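Local atomic coordinates of electron transfer flavoprotein, alpha subunit (Thermotoga maritima, PDB entry 7KOE), a protein that probably carries electrons through its bound flavin-adenine dinucleotide, as the alpha subunit of an electron transfer flavoprotein complex. Residues F73-A84 and Y186-I197. Residues are numbered along the deposited sequence; the frame is centred on the assembly and turned at random.
Sequences FNTYVNYLYKKA and YDLGTFDKLIEI
Tyr-186 lies flat against Ala-84. The methyl CB of Ala-84 sits over the middle of one face, a CH-pi contact 3.9 Å from the centroid of the Tyr-186 ring. Phe-73 meets the same ring obliquely, with its CZ 4.0 Å from Tyr-186 CD2, and the two side chains cross at about a right angle. Val-68 of strand 65-69 touches both rings. With an alanine here instead of Tyr-186, Ala-84 and Phe-73 would probably lose their aromatic neighbour, and a gap would be likely to open beside them.

Leu-80 continues the apolar layer. Its CD2 packs against Leu-188 CD1 at 3.8 Å, and CD2 also approaches the Phe-191 ring. Further along, Val-77 CG1 meets Ile-195 CB at 4.1 Å.

Tyr-79 is held mainly by Leu-194, whose CD1 rests over one face, 3.7 Å from the centroid of the Tyr-79 ring. Phe-191 O lies at the ring edge, in its plane, modelled too close to Tyr-79 OH for that bond to be trusted in detail. The torsion sets CG anti to the backbone N (chi1 170°), which carries the ring out across the 191-194 loop. Asn-78 turns its amide onto Ile-195 CD1, but its OD1 is hydrogen-bonded to Arg-176 of the neighbouring Electron transfer flavoprotein chain.

The outer side is looser. The bent chain of Lys-83 lays CD on Leu-188 CD2 at 4.0 Å and brings NZ to Tyr-79 OH in a weak hydrogen bond. Exposed Lys-193 uses NZ to hydrogen-bond Ile-195 O within its own segment.

Here the chain leaving strand 181-185, outermost in the parallel sheet within this chain, wraps over helix 78-84. It then pairs residues 196-197 with an antiparallel strand of the partner chain. Helix and sheet are consistent with the HUP-type alpha/beta fold of electron transfer flavoproteins.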
# COMPACT_ATOMS: atom_id res chain seq x y z
N PHE B 73 -54.42 -34.51 19.53
CA PHE B 73 -53.49 -33.81 18.65
C PHE B 73 -54.16 -32.76 17.78
O PHE B 73 -53.46 -32.08 17.02
CB PHE B 73 -52.75 -34.80 17.74
CG PHE B 73 -51.72 -35.64 18.45
CD1 PHE B 73 -51.29 -35.33 19.72
CD2 PHE B 73 -51.17 -36.75 17.81
CE1 PHE B 73 -50.34 -36.11 20.36
CE2 PHE B 73 -50.22 -37.53 18.44
CZ PHE B 73 -49.81 -37.21 19.72
N ASN B 74 -55.48 -32.61 17.86
CA ASN B 74 -56.15 -31.57 17.08
C ASN B 74 -55.87 -30.19 17.65
O ASN B 74 -55.65 -29.24 16.90
CB ASN B 74 -57.65 -31.84 17.02
CG ASN B 74 -57.97 -33.26 16.61
OD1 ASN B 74 -58.39 -34.08 17.42
ND2 ASN B 74 -57.78 -33.55 15.32
N THR B 75 -55.89 -30.06 18.98
CA THR B 75 -55.36 -28.86 19.60
C THR B 75 -53.84 -28.90 19.56
O THR B 75 -53.21 -29.96 19.43
CB THR B 75 -55.87 -28.73 21.04
OG1 THR B 75 -55.48 -27.47 21.58
CG2 THR B 75 -55.32 -29.85 21.92
N TYR B 76 -53.23 -27.73 19.65
CA TYR B 76 -51.77 -27.63 19.64
C TYR B 76 -51.26 -27.61 21.07
O TYR B 76 -51.46 -26.63 21.80
CB TYR B 76 -51.30 -26.39 18.89
CG TYR B 76 -49.81 -26.20 19.03
CD1 TYR B 76 -48.92 -27.09 18.44
CD2 TYR B 76 -49.28 -25.15 19.77
CE1 TYR B 76 -47.56 -26.93 18.57
CE2 TYR B 76 -47.92 -24.98 19.91
CZ TYR B 76 -47.07 -25.88 19.30
OH TYR B 76 -45.71 -25.72 19.43
N VAL B 77 -50.62 -28.70 21.48
CA VAL B 77 -49.84 -28.74 22.71
C VAL B 77 -48.47 -29.26 22.30
O VAL B 77 -48.34 -30.40 21.84
CB VAL B 77 -50.47 -29.63 23.79
CG1 VAL B 77 -49.49 -29.84 24.93
CG2 VAL B 77 -51.74 -28.99 24.31
N ASN B 78 -47.44 -28.42 22.46
CA ASN B 78 -46.08 -28.78 22.07
C ASN B 78 -45.51 -29.89 22.93
O ASN B 78 -44.57 -30.57 22.50
CB ASN B 78 -45.19 -27.55 22.16
CG ASN B 78 -45.30 -26.86 23.50
OD1 ASN B 78 -46.18 -26.04 23.71
ND2 ASN B 78 -44.41 -27.21 24.42
N TYR B 79 -46.03 -30.07 24.14
CA TYR B 79 -45.63 -31.18 24.98
C TYR B 79 -46.07 -32.51 24.39
O TYR B 79 -45.35 -33.51 24.48
CB TYR B 79 -46.20 -30.98 26.38
CG TYR B 79 -46.06 -32.16 27.30
CD1 TYR B 79 -44.82 -32.71 27.56
CD2 TYR B 79 -47.18 -32.70 27.93
CE1 TYR B 79 -44.69 -33.79 28.42
CE2 TYR B 79 -47.06 -33.78 28.78
CZ TYR B 79 -45.81 -34.32 29.02
OH TYR B 79 -45.68 -35.39 29.87
N LEU B 80 -47.24 -32.54 23.75
CA LEU B 80 -47.76 -33.77 23.17
C LEU B 80 -47.21 -34.01 21.77
O LEU B 80 -47.00 -35.17 21.39
CB LEU B 80 -49.28 -33.73 23.12
CG LEU B 80 -49.98 -33.59 24.48
CD1 LEU B 80 -51.46 -33.35 24.29
CD2 LEU B 80 -49.73 -34.83 25.32
N TYR B 81 -47.00 -32.94 20.99
CA TYR B 81 -46.47 -33.09 19.64
C TYR B 81 -45.04 -33.59 19.66
O TYR B 81 -44.65 -34.40 18.82
CB TYR B 81 -46.54 -31.76 18.90
CG TYR B 81 -47.82 -31.50 18.15
CD1 TYR B 81 -49.02 -31.33 18.82
CD2 TYR B 81 -47.82 -31.39 16.77
CE1 TYR B 81 -50.18 -31.07 18.14
CE2 TYR B 81 -48.97 -31.13 16.07
CZ TYR B 81 -50.15 -30.98 16.76
OH TYR B 81 -51.31 -30.72 16.07
N LYS B 82 -44.24 -33.12 20.62
CA LYS B 82 -42.84 -33.53 20.71
C LYS B 82 -42.70 -34.99 21.10
O LYS B 82 -41.75 -35.66 20.68
CB LYS B 82 -42.11 -32.63 21.72
CG LYS B 82 -40.60 -32.82 21.79
CD LYS B 82 -40.20 -33.52 23.08
CE LYS B 82 -40.57 -32.69 24.30
NZ LYS B 82 -40.20 -33.38 25.56
N LYS B 83 -43.65 -35.51 21.89
CA LYS B 83 -43.62 -36.93 22.25
C LYS B 83 -43.92 -37.82 21.05
O LYS B 83 -43.47 -38.97 21.00
CB LYS B 83 -44.61 -37.20 23.37
CG LYS B 83 -44.31 -38.44 24.18
CD LYS B 83 -45.08 -38.44 25.49
CE LYS B 83 -44.75 -37.23 26.33
NZ LYS B 83 -45.55 -37.20 27.58
N ALA B 84 -44.66 -37.30 20.07
CA ALA B 84 -45.00 -38.04 18.87
C ALA B 84 -44.07 -37.76 17.70
O ALA B 84 -43.83 -38.65 16.88
CB ALA B 84 -46.44 -37.73 18.44
N TYR B 186 -51.49 -43.39 17.42
CA TYR B 186 -50.51 -43.12 18.46
C TYR B 186 -51.13 -43.22 19.84
O TYR B 186 -52.25 -42.74 20.08
CB TYR B 186 -49.91 -41.73 18.26
CG TYR B 186 -48.58 -41.53 18.94
CD1 TYR B 186 -47.40 -41.89 18.31
CD2 TYR B 186 -48.50 -40.99 20.22
CE1 TYR B 186 -46.18 -41.72 18.92
CE2 TYR B 186 -47.28 -40.81 20.84
CZ TYR B 186 -46.12 -41.18 20.19
OH TYR B 186 -44.91 -41.00 20.81
N ASP B 187 -50.40 -43.83 20.77
CA ASP B 187 -50.81 -43.97 22.15
C ASP B 187 -49.85 -43.17 23.01
O ASP B 187 -48.65 -43.11 22.74
CB ASP B 187 -50.84 -45.46 22.56
CG ASP B 187 -51.59 -45.71 23.87
OD1 ASP B 187 -51.44 -44.95 24.86
OD2 ASP B 187 -52.37 -46.68 23.90
N LEU B 188 -50.40 -42.53 24.04
CA LEU B 188 -49.64 -41.77 25.02
C LEU B 188 -49.59 -42.44 26.39
O LEU B 188 -48.53 -42.48 27.01
CB LEU B 188 -50.24 -40.37 25.17
CG LEU B 188 -50.09 -39.47 23.95
CD1 LEU B 188 -50.92 -38.21 24.08
CD2 LEU B 188 -48.63 -39.12 23.73
N GLY B 189 -50.71 -42.98 26.86
CA GLY B 189 -50.75 -43.57 28.18
C GLY B 189 -50.84 -42.50 29.26
O GLY B 189 -51.49 -41.46 29.09
N THR B 190 -50.20 -42.77 30.39
CA THR B 190 -50.06 -41.77 31.44
C THR B 190 -49.10 -40.69 30.96
O THR B 190 -47.92 -40.96 30.73
CB THR B 190 -49.56 -42.41 32.73
OG1 THR B 190 -50.49 -43.42 33.16
CG2 THR B 190 -49.42 -41.37 33.82
N PHE B 191 -49.61 -39.47 30.80
CA PHE B 191 -48.88 -38.44 30.07
C PHE B 191 -48.49 -37.23 30.91
O PHE B 191 -47.66 -36.45 30.44
CB PHE B 191 -49.69 -38.00 28.84
CG PHE B 191 -51.04 -37.40 29.15
CD1 PHE B 191 -52.16 -38.21 29.32
CD2 PHE B 191 -51.21 -36.03 29.20
CE1 PHE B 191 -53.40 -37.66 29.59
CE2 PHE B 191 -52.45 -35.47 29.46
CZ PHE B 191 -53.54 -36.29 29.66
N ASP B 192 -49.07 -37.06 32.11
CA ASP B 192 -48.66 -36.05 33.10
C ASP B 192 -48.76 -34.62 32.55
O ASP B 192 -47.76 -33.96 32.27
CB ASP B 192 -47.25 -36.34 33.63
CG ASP B 192 -47.18 -37.61 34.45
OD1 ASP B 192 -48.25 -38.13 34.82
OD2 ASP B 192 -46.06 -38.08 34.73
N LYS B 193 -50.01 -34.19 32.35
CA LYS B 193 -50.36 -32.94 31.69
C LYS B 193 -49.74 -31.70 32.32
O LYS B 193 -50.08 -31.32 33.44
CB LYS B 193 -51.88 -32.77 31.67
CG LYS B 193 -52.36 -31.64 30.77
CD LYS B 193 -53.87 -31.68 30.60
CE LYS B 193 -54.34 -30.54 29.72
NZ LYS B 193 -53.84 -30.67 28.33
N LEU B 194 -48.82 -31.06 31.59
CA LEU B 194 -48.20 -29.82 32.02
C LEU B 194 -48.93 -28.61 31.45
O LEU B 194 -49.41 -27.75 32.19
CB LEU B 194 -46.72 -29.81 31.60
CG LEU B 194 -45.95 -31.12 31.76
CD1 LEU B 194 -44.71 -31.11 30.89
CD2 LEU B 194 -45.59 -31.36 33.21
N ILE B 195 -49.02 -28.54 30.13
CA ILE B 195 -49.64 -27.42 29.44
C ILE B 195 -51.14 -27.68 29.35
O ILE B 195 -51.57 -28.70 28.81
CB ILE B 195 -49.03 -27.24 28.04
CG1 ILE B 195 -47.58 -26.80 28.16
CG2 ILE B 195 -49.84 -26.27 27.21
CD1 ILE B 195 -46.84 -26.77 26.86
N GLU B 196 -51.93 -26.76 29.90
CA GLU B 196 -53.39 -26.87 29.89
C GLU B 196 -53.98 -25.57 29.36
O GLU B 196 -53.97 -24.56 30.06
CB GLU B 196 -53.93 -27.17 31.29
CG GLU B 196 -55.43 -27.24 31.36
CD GLU B 196 -55.95 -27.06 32.76
OE1 GLU B 196 -55.42 -27.71 33.68
OE2 GLU B 196 -56.90 -26.27 32.95
N ILE B 197 -54.49 -25.61 28.14
CA ILE B 197 -55.01 -24.41 27.48
C ILE B 197 -56.37 -24.08 28.06
O ILE B 197 -57.28 -24.92 28.07
CB ILE B 197 -55.08 -24.61 25.96
CG1 ILE B 197 -53.71 -25.01 25.42
CG2 ILE B 197 -55.59 -23.35 25.28
CD1 ILE B 197 -53.68 -25.24 23.93